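Local coordinates for flavoprotein (Thermotoga maritima, PDB 5V8S) that probably acts as an oxidoreductase, passing electrons between a flavodoxin-like FMN domain and a mu-oxo-diiron centre held in a metallo-beta-lactamase fold, at residues M13-T18 and R31-R36; E48-N53 and P238-I243; H97-D102 and S178-G183; G183-P188 and V206-V211. The protein carries 1 engineered substitution. All blocks are in the same frame, centred on the assembly; numbering follows the deposited sequence.

Contact 1: residues M13-T18 and R31-R36; sequences MPKIWT and RIDDDR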
loop_
_atom_site.group_PDB
_atom_site.type_symbol
_atom_site.label_atom_id
_atom_site.label_comp_id
_atom_site.label_asym_id
_atom_site.label_seq_id
_atom_site.Cartn_x
_atom_site.Cartn_y
_atom_site.Cartn_z
ATOM N N MET A 13 -20.062 -21.991 6.100
ATOM C CA MET A 13 -19.774 -22.783 4.913
ATOM C C MET A 13 -19.984 -21.933 3.664
ATOM O O MET A 13 -21.015 -21.263 3.549
ATOM C CB MET A 13 -20.706 -23.986 4.855
ATOM C CG MET A 13 -20.439 -24.944 3.694
ATOM S SD MET A 13 -18.898 -25.882 3.845
ATOM C CE MET A 13 -19.380 -27.430 3.076
ATOM N N PRO A 14 -19.058 -21.934 2.710
ATOM C CA PRO A 14 -19.287 -21.177 1.475
ATOM C C PRO A 14 -20.359 -21.837 0.624
ATOM O O PRO A 14 -20.628 -23.036 0.726
ATOM C CB PRO A 14 -17.927 -21.219 0.766
ATOM C CG PRO A 14 -16.953 -21.739 1.788
ATOM C CD PRO A 14 -17.755 -22.617 2.686
ATOM N N LYS A 15 -20.976 -21.024 -0.226
ATOM C CA LYS A 15 -21.935 -21.550 -1.186
ATOM C C LYS A 15 -21.189 -22.435 -2.166
ATOM O O LYS A 15 -20.161 -22.037 -2.724
ATOM C CB LYS A 15 -22.619 -20.404 -1.932
ATOM C CG LYS A 15 -23.432 -20.796 -3.172
ATOM C CD LYS A 15 -24.913 -20.685 -2.947
ATOM C CE LYS A 15 -25.702 -21.025 -4.212
ATOM N NZ LYS A 15 -25.830 -22.510 -4.457
ATOM N N ILE A 16 -21.702 -23.642 -2.376
ATOM C CA ILE A 16 -21.151 -24.572 -3.355
ATOM C C ILE A 16 -22.234 -24.870 -4.371
ATOM O O ILE A 16 -23.391 -25.105 -3.996
ATOM C CB ILE A 16 -20.653 -25.861 -2.683
ATOM C CG1 ILE A 16 -19.479 -25.522 -1.766
ATOM C CG2 ILE A 16 -20.258 -26.917 -3.743
ATOM C CD1 ILE A 16 -19.045 -26.650 -0.882
ATOM N N TRP A 17 -21.868 -24.836 -5.653
ATOM C CA TRP A 17 -22.769 -25.186 -6.744
ATOM C C TRP A 17 -22.254 -26.475 -7.370
ATOM O O TRP A 17 -21.061 -26.587 -7.663
ATOM C CB TRP A 17 -22.782 -24.111 -7.835
ATOM C CG TRP A 17 -22.936 -22.683 -7.407
ATOM C CD1 TRP A 17 -22.092 -21.960 -6.616
ATOM C CD2 TRP A 17 -23.980 -21.780 -7.806
ATOM N NE1 TRP A 17 -22.556 -20.676 -6.480
ATOM C CE2 TRP A 17 -23.706 -20.536 -7.208
ATOM C CE3 TRP A 17 -25.117 -21.908 -8.613
ATOM C CZ2 TRP A 17 -24.535 -19.428 -7.376
ATOM C CZ3 TRP A 17 -25.939 -20.806 -8.776
ATOM C CH2 TRP A 17 -25.642 -19.587 -8.166
ATOM N N THR A 18 -23.150 -27.436 -7.594
ATOM C CA THR A 18 -22.836 -28.666 -8.315
ATOM C C THR A 18 -23.968 -28.872 -9.314
ATOM O O THR A 18 -25.118 -29.084 -8.915
ATOM C CB THR A 18 -22.744 -29.858 -7.356
ATOM O OG1 THR A 18 -21.688 -29.644 -6.411
ATOM C CG2 THR A 18 -22.467 -31.140 -8.101
ATOM N N ARG A 31 -18.413 -25.581 -8.321
ATOM C CA ARG A 31 -18.019 -24.196 -8.086
ATOM C C ARG A 31 -18.152 -23.892 -6.601
ATOM O O ARG A 31 -19.197 -24.167 -5.999
ATOM C CB ARG A 31 -18.903 -23.225 -8.901
ATOM C CG ARG A 31 -18.793 -21.756 -8.488
ATOM C CD ARG A 31 -19.592 -20.809 -9.377
ATOM N NE ARG A 31 -20.016 -19.640 -8.602
ATOM C CZ ARG A 31 -20.853 -18.707 -9.043
ATOM N NH1 ARG A 31 -21.330 -18.766 -10.280
ATOM N NH2 ARG A 31 -21.221 -17.713 -8.241
ATOM N N ILE A 32 -17.099 -23.332 -6.013
ATOM C CA ILE A 32 -17.160 -22.837 -4.639
ATOM C C ILE A 32 -16.968 -21.323 -4.656
ATOM O O ILE A 32 -16.133 -20.800 -5.404
ATOM C CB ILE A 32 -16.172 -23.558 -3.701
ATOM C CG1 ILE A 32 -16.464 -23.164 -2.254
ATOM C CG2 ILE A 32 -14.718 -23.275 -4.079
ATOM C CD1 ILE A 32 -15.748 -24.001 -1.226
ATOM N N ASP A 33 -17.790 -20.626 -3.891
ATOM C CA ASP A 33 -17.774 -19.163 -3.828
ATOM C C ASP A 33 -16.951 -18.737 -2.611
ATOM O O ASP A 33 -17.411 -18.860 -1.471
ATOM C CB ASP A 33 -19.209 -18.639 -3.772
ATOM C CG ASP A 33 -19.929 -18.792 -5.094
ATOM O OD1 ASP A 33 -19.289 -19.270 -6.045
ATOM O OD2 ASP A 33 -21.116 -18.426 -5.182
ATOM N N ASP A 34 -15.741 -18.223 -2.854
ATOM C CA ASP A 34 -14.822 -17.860 -1.769
ATOM C C ASP A 34 -15.195 -16.466 -1.279
ATOM O O ASP A 34 -14.789 -15.456 -1.859
ATOM C CB ASP A 34 -13.372 -17.918 -2.241
ATOM C CG ASP A 34 -12.385 -17.796 -1.102
ATOM O OD1 ASP A 34 -12.833 -17.504 0.019
ATOM O OD2 ASP A 34 -11.180 -17.983 -1.336
ATOM N N ASP A 35 -15.962 -16.419 -0.199
ATOM C CA ASP A 35 -16.283 -15.162 0.464
ATOM C C ASP A 35 -15.408 -14.909 1.688
ATOM O O ASP A 35 -15.696 -13.989 2.462
ATOM C CB ASP A 35 -17.770 -15.084 0.828
ATOM C CG ASP A 35 -18.206 -16.175 1.775
ATOM O OD1 ASP A 35 -17.415 -17.085 2.068
ATOM O OD2 ASP A 35 -19.368 -16.120 2.229
ATOM N N ARG A 36 -14.355 -15.705 1.885
ATOM C CA ARG A 36 -13.417 -15.479 2.981
ATOM C C ARG A 36 -12.233 -14.634 2.540
ATOM O O ARG A 36 -11.772 -13.766 3.293
ATOM C CB ARG A 36 -12.906 -16.814 3.540
ATOM C CG ARG A 36 -13.958 -17.668 4.248
ATOM C CD ARG A 36 -13.334 -18.950 4.834
ATOM N NE ARG A 36 -14.328 -19.983 5.124
ATOM C CZ ARG A 36 -14.036 -21.252 5.400
ATOM N NH1 ARG A 36 -12.771 -21.664 5.430
ATOM N NH2 ARG A 36 -15.008 -22.113 5.654
HETATM O O HOH W 1 -19.858 -18.382 -0.255
#
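Trp17 and Arg31 face each other as a hydrogen-bonded pair of the antiparallel hairpin formed by strands 16-22 and 26-34, with Trp17 N reaching Arg31 O at 2.8 Å. Here the packing is tight: the indole is held between Arg31 on one face and Lys15 CE on the other. The guanidinium lies off-centre, the planes 35° apart, with Arg31 CZ 4.1 Å from the five-membered ring centroid of Trp17, a cation-pi contact. With chi1 at -48°, CG beside the backbone N, the indole carries NE1 to Asp33 OD2 at 3.0 Å, meeting it from above the carboxylate plane. Arg31 grips the same carboxylate side-on, NE to OD1 and NH2 to OD2. On the other sheet face Ile32 CG1 packs against Ile16 CG1 and Pro14 CB.

Around Lys15 and Asp35 the contact is looser and more exposed. Asp33 N still bonds to Lys15 O, but one step further out a water links Lys15 N to Asp33 O. Asp35 turns to His12. The salt bridge, together with the indole N-H, probably keeps Asp33 charged.

Contact 2: residues E48-N53 and P238-I243; sequences EGISYN and PGHGLI. With FEO (mu-oxo-diiron), chain C.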
loop_
_atom_site.group_PDB
_atom_site.type_symbol
_atom_site.label_atom_id
_atom_site.label_comp_id
_atom_site.label_asym_id
_atom_site.label_seq_id
_atom_site.Cartn_x
_atom_site.Cartn_y
_atom_site.Cartn_z
ATOM N N GLU A 48 -15.657 -8.322 -3.316
ATOM C CA GLU A 48 -16.701 -9.056 -4.016
ATOM C C GLU A 48 -16.433 -10.553 -4.090
ATOM O O GLU A 48 -17.320 -11.298 -4.538
ATOM C CB GLU A 48 -16.842 -8.530 -5.439
ATOM C CG GLU A 48 -15.642 -8.770 -6.345
ATOM C CD GLU A 48 -14.628 -7.624 -6.370
ATOM O OE1 GLU A 48 -14.239 -7.109 -5.289
ATOM O OE2 GLU A 48 -14.233 -7.231 -7.496
ATOM N N GLY A 49 -15.235 -11.012 -3.717
ATOM C CA GLY A 49 -14.927 -12.428 -3.742
ATOM C C GLY A 49 -14.562 -12.948 -5.121
ATOM O O GLY A 49 -14.511 -12.233 -6.129
ATOM N N ILE A 50 -14.321 -14.256 -5.150
ATOM C CA ILE A 50 -13.953 -14.972 -6.361
ATOM C C ILE A 50 -14.404 -16.410 -6.191
ATOM O O ILE A 50 -14.407 -16.947 -5.080
ATOM C CB ILE A 50 -12.434 -14.872 -6.625
ATOM C CG1 ILE A 50 -12.092 -15.372 -8.035
ATOM C CG2 ILE A 50 -11.640 -15.610 -5.531
ATOM C CD1 ILE A 50 -10.597 -15.299 -8.385
ATOM N N SER A 51 -14.813 -17.032 -7.299
ATOM C CA SER A 51 -15.155 -18.446 -7.265
ATOM C C SER A 51 -13.990 -19.275 -7.789
ATOM O O SER A 51 -13.138 -18.790 -8.533
ATOM C CB SER A 51 -16.424 -18.746 -8.074
ATOM O OG SER A 51 -16.184 -18.772 -9.477
ATOM N N TYR A 52 -13.972 -20.547 -7.392
ATOM C CA TYR A 52 -13.083 -21.557 -7.980
ATOM C C TYR A 52 -13.976 -22.590 -8.649
ATOM O O TYR A 52 -14.866 -23.162 -8.001
ATOM C CB TYR A 52 -12.136 -22.216 -6.954
ATOM C CG TYR A 52 -11.483 -21.188 -6.072
ATOM C CD1 TYR A 52 -10.681 -20.199 -6.617
ATOM C CD2 TYR A 52 -11.737 -21.164 -4.726
ATOM C CE1 TYR A 52 -10.126 -19.191 -5.831
ATOM C CE2 TYR A 52 -11.175 -20.161 -3.907
ATOM C CZ TYR A 52 -10.375 -19.172 -4.480
ATOM O OH TYR A 52 -9.825 -18.138 -3.715
ATOM N N ASN A 53 -13.738 -22.825 -9.938
ATOM C CA ASN A 53 -14.603 -23.678 -10.747
ATOM C C ASN A 53 -13.796 -24.860 -11.263
ATOM O O ASN A 53 -12.782 -24.662 -11.933
ATOM C CB ASN A 53 -15.140 -22.948 -11.986
ATOM C CG ASN A 53 -15.847 -21.630 -11.665
ATOM O OD1 ASN A 53 -16.325 -21.399 -10.547
ATOM N ND2 ASN A 53 -15.925 -20.761 -12.670
ATOM N N PRO A 238 -14.436 -21.197 -17.676
ATOM C CA PRO A 238 -13.204 -20.796 -16.977
ATOM C C PRO A 238 -13.150 -21.250 -15.536
ATOM O O PRO A 238 -14.128 -21.765 -14.986
ATOM C CB PRO A 238 -13.272 -19.268 -17.027
ATOM C CG PRO A 238 -14.763 -19.010 -16.866
ATOM C CD PRO A 238 -15.491 -20.181 -17.555
ATOM N N GLY A 239 -12.008 -20.985 -14.895
ATOM C CA GLY A 239 -11.772 -21.380 -13.523
ATOM C C GLY A 239 -12.299 -20.442 -12.474
ATOM O O GLY A 239 -12.309 -20.806 -11.301
ATOM N N HIS A 240 -12.707 -19.245 -12.872
ATOM C CA HIS A 240 -13.226 -18.249 -11.944
ATOM C C HIS A 240 -14.365 -17.510 -12.615
ATOM O O HIS A 240 -14.227 -17.090 -13.760
ATOM C CB HIS A 240 -12.152 -17.206 -11.584
ATOM C CG HIS A 240 -10.860 -17.789 -11.100
ATOM N ND1 HIS A 240 -10.736 -18.462 -9.905
ATOM C CD2 HIS A 240 -9.635 -17.803 -11.668
ATOM C CE1 HIS A 240 -9.484 -18.855 -9.749
ATOM N NE2 HIS A 240 -8.794 -18.460 -10.801
ATOM N N GLY A 241 -15.462 -17.319 -11.881
ATOM C CA GLY A 241 -16.573 -16.511 -12.375
ATOM C C GLY A 241 -17.560 -17.288 -13.236
ATOM O O GLY A 241 -17.747 -18.496 -13.093
ATOM N N LEU A 242 -18.207 -16.554 -14.137
ATOM C CA LEU A 242 -19.285 -17.090 -14.948
ATOM C C LEU A 242 -18.771 -18.035 -16.028
ATOM O O LEU A 242 -17.676 -17.872 -16.575
ATOM C CB LEU A 242 -20.000 -15.939 -15.638
ATOM C CG LEU A 242 -20.965 -15.073 -14.824
ATOM C CD1 LEU A 242 -21.748 -14.219 -15.802
ATOM C CD2 LEU A 242 -21.911 -15.902 -13.939
ATOM N N ILE A 243 -19.631 -18.995 -16.376
ATOM C CA ILE A 243 -19.491 -19.837 -17.559
ATOM C C ILE A 243 -20.225 -19.150 -18.696
ATOM O O ILE A 243 -21.276 -18.535 -18.477
ATOM C CB ILE A 243 -20.095 -21.222 -17.275
ATOM C CG1 ILE A 243 -19.274 -21.928 -16.206
ATOM C CG2 ILE A 243 -20.219 -22.063 -18.542
ATOM C CD1 ILE A 243 -20.050 -22.986 -15.491
HETATM FE FE1 FEO C . -3.456 -18.211 -11.857
HETATM FE FE2 FEO C . -6.666 -18.934 -10.967
HETATM O O FEO C . -4.796 -19.111 -10.894
HETATM O O HOH W 2 -4.402 -16.487 -10.856
HETATM O O HOH W 3 -6.356 -16.684 -10.865
#
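Asn53 ND2 is shared between two backbone carbonyls of the loop, giving a bond of 2.9 Å to Gly241 O and one of 3.1 Å to Pro238 O. The second acceptor lies in the amide plane of Asn53, whereas Gly241 O is tilted out of it. The other end of the amide is tied as well: Ser51 OG donates to Asn53 OD1 and accepts from Gly241 N at 2.9 Å, a relay that fixes which way round the amide sits. Chi1 of 77° sets Ser51 OG between its own backbone N and carbonyl carbon, within reach of both partners. Asn53 N bonds to Gly239 O.

His240 is placed by the same edge of strand 50-59. Its ND1 donates to Ser51 O at 2.8 Å, with the oxygen in the ring plane and an N-H...O angle of 162°. Ile50 CD1 sits over one face of the imidazole, 3.8 Å from its centroid, and Tyr52 CD1 meets the rim at CE1, the two ring planes 76° apart. NE2 then binds the second iron at 2.2 Å, on a site completed by Asp101, the engineered Asp102, Asp180, a water and the bridging oxide. With ND1 donating a hydrogen bond to the carbonyl while NE2 binds iron, the imidazole may be a somewhat stronger donor to the metal.

Contact 3: residues H97-D102 and S178-G183; sequences HTEPDD and SCDVGG. Engineered in segment 97-102: Asp102 (natural residue His). With FEO (mu-oxo-diiron), chain C.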
loop_
_atom_site.group_PDB
_atom_site.type_symbol
_atom_site.label_atom_id
_atom_site.label_comp_id
_atom_site.label_asym_id
_atom_site.label_seq_id
_atom_site.Cartn_x
_atom_site.Cartn_y
_atom_site.Cartn_z
ATOM N N HIS A 97 -3.377 -25.327 -15.390
ATOM C CA HIS A 97 -2.581 -24.308 -14.715
ATOM C C HIS A 97 -2.446 -24.782 -13.283
ATOM O O HIS A 97 -3.413 -25.282 -12.699
ATOM C CB HIS A 97 -3.354 -22.977 -14.815
ATOM C CG HIS A 97 -2.792 -21.795 -14.068
ATOM N ND1 HIS A 97 -1.482 -21.357 -14.139
ATOM C CD2 HIS A 97 -3.441 -20.881 -13.311
ATOM C CE1 HIS A 97 -1.345 -20.254 -13.424
ATOM N NE2 HIS A 97 -2.524 -19.938 -12.918
ATOM N N THR A 98 -1.240 -24.673 -12.737
ATOM C CA THR A 98 -0.907 -25.331 -11.482
ATOM C C THR A 98 -0.989 -24.420 -10.265
ATOM O O THR A 98 -0.677 -24.872 -9.160
ATOM C CB THR A 98 0.507 -25.911 -11.547
ATOM O OG1 THR A 98 1.455 -24.842 -11.675
ATOM C CG2 THR A 98 0.639 -26.880 -12.721
ATOM N N GLU A 99 -1.366 -23.156 -10.425
ATOM C CA GLU A 99 -1.355 -22.260 -9.277
ATOM C C GLU A 99 -2.294 -22.813 -8.202
ATOM O O GLU A 99 -3.354 -23.359 -8.526
ATOM C CB GLU A 99 -1.801 -20.857 -9.692
ATOM C CG GLU A 99 -1.676 -19.815 -8.606
ATOM C CD GLU A 99 -1.955 -18.420 -9.087
ATOM O OE1 GLU A 99 -2.033 -18.187 -10.298
ATOM O OE2 GLU A 99 -2.078 -17.518 -8.222
ATOM N N PRO A 100 -1.955 -22.694 -6.913
ATOM C CA PRO A 100 -2.747 -23.403 -5.895
ATOM C C PRO A 100 -4.177 -22.945 -5.702
ATOM O O PRO A 100 -4.911 -23.647 -4.999
ATOM C CB PRO A 100 -1.918 -23.242 -4.624
ATOM C CG PRO A 100 -0.527 -23.163 -5.125
ATOM C CD PRO A 100 -0.603 -22.381 -6.402
ATOM N N ASP A 101 -4.616 -21.805 -6.250
ATOM C CA ASP A 101 -6.044 -21.510 -6.181
ATOM C C ASP A 101 -6.866 -22.476 -7.022
ATOM O O ASP A 101 -8.043 -22.700 -6.728
ATOM C CB ASP A 101 -6.354 -20.078 -6.615
ATOM C CG ASP A 101 -5.899 -19.758 -8.027
ATOM O OD1 ASP A 101 -4.752 -20.062 -8.389
ATOM O OD2 ASP A 101 -6.700 -19.182 -8.799
ATOM N N ASP A 102 -6.261 -23.055 -8.042
ATOM C CA ASP A 102 -6.912 -24.053 -8.870
ATOM C C ASP A 102 -6.411 -25.477 -8.625
ATOM O O ASP A 102 -7.148 -26.420 -8.922
ATOM C CB ASP A 102 -6.800 -23.634 -10.353
ATOM C CG ASP A 102 -7.534 -22.259 -10.637
ATOM O OD1 ASP A 102 -8.784 -22.193 -10.480
ATOM O OD2 ASP A 102 -6.896 -21.231 -10.986
ATOM N N SER A 178 -10.810 -23.305 -19.815
ATOM C CA SER A 178 -9.767 -22.316 -20.008
ATOM C C SER A 178 -9.105 -21.844 -18.724
ATOM O O SER A 178 -8.202 -21.012 -18.795
ATOM C CB SER A 178 -10.342 -21.106 -20.752
ATOM O OG SER A 178 -11.480 -20.611 -20.086
ATOM N N CYS A 179 -9.539 -22.329 -17.562
ATOM C CA CYS A 179 -8.962 -21.952 -16.274
ATOM C C CYS A 179 -8.893 -20.428 -16.100
ATOM O O CYS A 179 -9.929 -19.781 -16.141
ATOM C CB CYS A 179 -7.629 -22.653 -16.021
ATOM S SG CYS A 179 -7.254 -22.733 -14.260
ATOM N N ASP A 180 -7.715 -19.817 -15.922
ATOM C CA ASP A 180 -7.688 -18.366 -15.683
ATOM C C ASP A 180 -8.085 -17.555 -16.899
ATOM O O ASP A 180 -8.508 -16.399 -16.740
ATOM C CB ASP A 180 -6.299 -17.870 -15.279
ATOM C CG ASP A 180 -5.900 -18.262 -13.857
ATOM O OD1 ASP A 180 -6.744 -18.804 -13.112
ATOM O OD2 ASP A 180 -4.725 -18.043 -13.492
ATOM N N VAL A 181 -7.950 -18.114 -18.096
ATOM C CA VAL A 181 -8.272 -17.398 -19.323
ATOM C C VAL A 181 -9.793 -17.295 -19.407
ATOM O O VAL A 181 -10.490 -18.300 -19.562
ATOM C CB VAL A 181 -7.678 -18.104 -20.546
ATOM C CG1 VAL A 181 -8.063 -17.370 -21.823
ATOM C CG2 VAL A 181 -6.161 -18.208 -20.422
ATOM N N GLY A 182 -10.316 -16.084 -19.294
ATOM C CA GLY A 182 -11.749 -15.878 -19.279
ATOM C C GLY A 182 -12.353 -15.783 -17.899
ATOM O O GLY A 182 -13.582 -15.660 -17.780
ATOM N N GLY A 183 -11.527 -15.782 -16.852
ATOM C CA GLY A 183 -12.036 -15.636 -15.509
ATOM C C GLY A 183 -12.371 -14.199 -15.153
ATOM O O GLY A 183 -12.055 -13.265 -15.873
HETATM FE FE1 FEO C . -3.456 -18.211 -11.857
HETATM FE FE2 FEO C . -6.666 -18.934 -10.967
HETATM O O FEO C . -4.796 -19.111 -10.894
HETATM O O HOH W 2 -4.402 -16.487 -10.856
HETATM O O HOH W 3 -6.356 -16.684 -10.865
#
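His97 and Asp180 meet on the first iron of the mu-oxo-diiron centre, His97 NE2 3.0 Å from Asp180 OD2, with ring and carboxylate planes 74° apart. Asp180 spans both irons, OD2 on the first and OD1 on the second, each at 2.1 Å. The first iron is also bound by His97 NE2 at 2.2 Å, Glu99 OE1 and His163; His97 CG lies anti to the backbone N (chi1 174°), carrying the ring to the metal. Asp101 OD2, Asp102 OD2 and His240 bind the second; Asp102 is engineered, histidine in the natural sequence. Each iron carries a water. His97, Glu99 and Asp101 form the His-x-Glu-x-Asp motif of flavodiiron proteins, while His163, Asp180 and His240 come from elsewhere in the metallo-beta-lactamase fold.

In the next shell, Cys179 SG lies 3.6 Å from Asp102 OD2. His97 ND1 bonds to Asp166, and Glu99 OE2 to Tyr276 of the second subunit. The type II' turn 178-181, closed by Val181 N to Ser178 O and braced by Ser178 OG to Val181 O, and the type II turn 180-183 shape the backbone around Asp180.

Contact 4: residues G183-P188 and V206-V211; sequences GGYLLP and VTKYIV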
loop_
_atom_site.group_PDB
_atom_site.type_symbol
_atom_site.label_atom_id
_atom_site.label_comp_id
_atom_site.label_asym_id
_atom_site.label_seq_id
_atom_site.Cartn_x
_atom_site.Cartn_y
_atom_site.Cartn_z
ATOM N N GLY A 183 -11.527 -15.782 -16.852
ATOM C CA GLY A 183 -12.036 -15.636 -15.509
ATOM C C GLY A 183 -12.371 -14.199 -15.153
ATOM O O GLY A 183 -12.055 -13.265 -15.873
ATOM N N GLY A 184 -13.023 -14.063 -14.008
ATOM C CA GLY A 184 -13.294 -12.766 -13.417
ATOM C C GLY A 184 -13.497 -12.925 -11.925
ATOM O O GLY A 184 -13.733 -14.028 -11.428
ATOM N N TYR A 185 -13.406 -11.795 -11.209
ATOM C CA TYR A 185 -13.840 -11.747 -9.824
ATOM C C TYR A 185 -15.369 -11.660 -9.783
ATOM O O TYR A 185 -16.028 -11.605 -10.825
ATOM C CB TYR A 185 -13.240 -10.522 -9.128
ATOM C CG TYR A 185 -11.729 -10.475 -9.069
ATOM C CD1 TYR A 185 -10.992 -11.515 -8.510
ATOM C CD2 TYR A 185 -11.038 -9.369 -9.539
ATOM C CE1 TYR A 185 -9.590 -11.441 -8.412
ATOM C CE2 TYR A 185 -9.660 -9.281 -9.452
ATOM C CZ TYR A 185 -8.928 -10.324 -8.893
ATOM O OH TYR A 185 -7.544 -10.252 -8.791
ATOM N N LEU A 186 -15.925 -11.629 -8.559
ATOM C CA LEU A 186 -17.360 -11.532 -8.257
ATOM C C LEU A 186 -17.974 -12.912 -8.053
ATOM O O LEU A 186 -17.556 -13.896 -8.677
ATOM C CB LEU A 186 -18.161 -10.758 -9.333
ATOM C CG LEU A 186 -19.606 -10.360 -8.950
ATOM C CD1 LEU A 186 -19.666 -9.277 -7.902
ATOM C CD2 LEU A 186 -20.404 -9.922 -10.180
ATOM N N LEU A 187 -18.999 -12.982 -7.204
ATOM C CA LEU A 187 -19.747 -14.211 -6.985
ATOM C C LEU A 187 -21.165 -14.045 -7.507
ATOM O O LEU A 187 -22.094 -13.826 -6.718
ATOM C CB LEU A 187 -19.775 -14.522 -5.492
ATOM C CG LEU A 187 -18.395 -14.645 -4.843
ATOM C CD1 LEU A 187 -18.537 -14.776 -3.323
ATOM C CD2 LEU A 187 -17.612 -15.807 -5.457
ATOM N N PRO A 188 -21.375 -14.152 -8.819
ATOM C CA PRO A 188 -22.688 -13.846 -9.380
ATOM C C PRO A 188 -23.733 -14.842 -8.915
ATOM O O PRO A 188 -23.447 -15.997 -8.590
ATOM C CB PRO A 188 -22.461 -13.945 -10.894
ATOM C CG PRO A 188 -20.991 -13.957 -11.085
ATOM C CD PRO A 188 -20.417 -14.549 -9.863
ATOM N N VAL A 206 -14.540 -8.592 -14.486
ATOM C CA VAL A 206 -13.624 -9.275 -15.396
ATOM C C VAL A 206 -12.451 -8.367 -15.723
ATOM O O VAL A 206 -11.295 -8.788 -15.674
ATOM C CB VAL A 206 -14.364 -9.722 -16.669
ATOM C CG1 VAL A 206 -13.377 -10.317 -17.675
ATOM C CG2 VAL A 206 -15.440 -10.717 -16.306
ATOM N N THR A 207 -12.723 -7.091 -16.011
ATOM C CA THR A 207 -11.630 -6.166 -16.287
ATOM C C THR A 207 -10.677 -6.090 -15.102
ATOM O O THR A 207 -9.453 -6.101 -15.275
ATOM C CB THR A 207 -12.187 -4.781 -16.592
ATOM O OG1 THR A 207 -13.040 -4.892 -17.735
ATOM C CG2 THR A 207 -11.050 -3.816 -16.902
ATOM N N LYS A 208 -11.227 -6.000 -13.892
ATOM C CA LYS A 208 -10.396 -5.943 -12.692
ATOM C C LYS A 208 -9.495 -7.169 -12.580
ATOM O O LYS A 208 -8.312 -7.049 -12.243
ATOM C CB LYS A 208 -11.308 -5.829 -11.474
ATOM C CG LYS A 208 -10.610 -5.552 -10.157
ATOM C CD LYS A 208 -11.680 -5.468 -9.061
ATOM C CE LYS A 208 -11.139 -5.311 -7.672
ATOM N NZ LYS A 208 -12.260 -5.220 -6.681
ATOM N N TYR A 209 -10.049 -8.359 -12.849
ATOM C CA TYR A 209 -9.281 -9.603 -12.855
ATOM C C TYR A 209 -8.193 -9.579 -13.927
ATOM O O TYR A 209 -7.033 -9.918 -13.664
ATOM C CB TYR A 209 -10.244 -10.780 -13.082
ATOM C CG TYR A 209 -9.539 -12.105 -13.161
ATOM C CD1 TYR A 209 -9.237 -12.809 -12.008
ATOM C CD2 TYR A 209 -9.167 -12.658 -14.393
ATOM C CE1 TYR A 209 -8.581 -14.029 -12.069
ATOM C CE2 TYR A 209 -8.509 -13.856 -14.452
ATOM C CZ TYR A 209 -8.214 -14.531 -13.282
ATOM O OH TYR A 209 -7.548 -15.734 -13.349
ATOM N N ILE A 210 -8.545 -9.190 -15.151
ATOM C CA ILE A 210 -7.559 -9.148 -16.226
ATOM C C ILE A 210 -6.368 -8.301 -15.828
ATOM O O ILE A 210 -5.213 -8.718 -15.954
ATOM C CB ILE A 210 -8.183 -8.623 -17.532
ATOM C CG1 ILE A 210 -9.205 -9.600 -18.082
ATOM C CG2 ILE A 210 -7.094 -8.381 -18.557
ATOM C CD1 ILE A 210 -10.077 -8.991 -19.182
ATOM N N VAL A 211 -6.627 -7.072 -15.397
ATOM C CA VAL A 211 -5.522 -6.149 -15.153
ATOM C C VAL A 211 -4.664 -6.638 -13.989
ATOM O O VAL A 211 -3.430 -6.696 -14.085
ATOM C CB VAL A 211 -6.021 -4.708 -14.936
ATOM C CG1 VAL A 211 -4.826 -3.774 -14.679
ATOM C CG2 VAL A 211 -6.820 -4.197 -16.145
#
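The rings of Tyr185 and Tyr209 form an edge-to-face pair, centroids 5.4 Å apart and planes at 79°. Tyr209 turns its edge, at CD1, to one face of Tyr185, and the same face takes Tyr209 CB in a CH-pi contact 4.1 Å from the centroid. Over one face of Tyr209 runs the backbone of Gly183 and Gly184. Gly183 O comes within 3.3 Å of Tyr209 CD2 and is also bonded to Tyr255 OH.

With its CG anti to the backbone N, chi1 178°, Tyr209 lays its ring against the Gly183-Gly184 backbone. Beside it, the aliphatic part of the extended Lys208 chain runs along Tyr185, its CG 3.9 Å from Tyr185 CD2, before the amine makes salt bridges to Glu48 and Glu312. Tyr185 OH hydrogen-bonds to Thr212 OG1, one turn beyond Lys208.

The chain passes close to the helix at Gly184, whose CA is 4.0 Å from Val206 CA. In this metallo-beta-lactamase-type domain, the loop that follows strand 175-179 and bears the bridging ligand Asp180 thus packs on helix 196-214, and Tyr209 reaches into the second shell of the diiron site, its side chain about 4 Å from the group at the nearest atoms.

How the contacts relate
Contact 1 lies nearest the surface, partly exposed at the outer hairpin, while contacts 2, 3 and 4 are buried. Contacts 1 and 2 share one sheet: strands 26-34 and 50-59 are neighbours, tied also by Asp34 OD2 to Tyr52 OH. Contacts 2 and 3 meet at the diiron centre and are also joined by Gly239 N to Cys179 O. Contact 4 continues from contact 3 through Gly183 and joins contact 2 by the Glu48-Lys208 salt bridge; Arg31 of contact 1 reaches Pro188 O of contact 4. The chemistry shifts accordingly: strand pairing and a salt bridge in contact 1, backbone-directed polar bonds and one iron ligand in contact 2, metal ligation in contact 3, aromatic packing in contact 4.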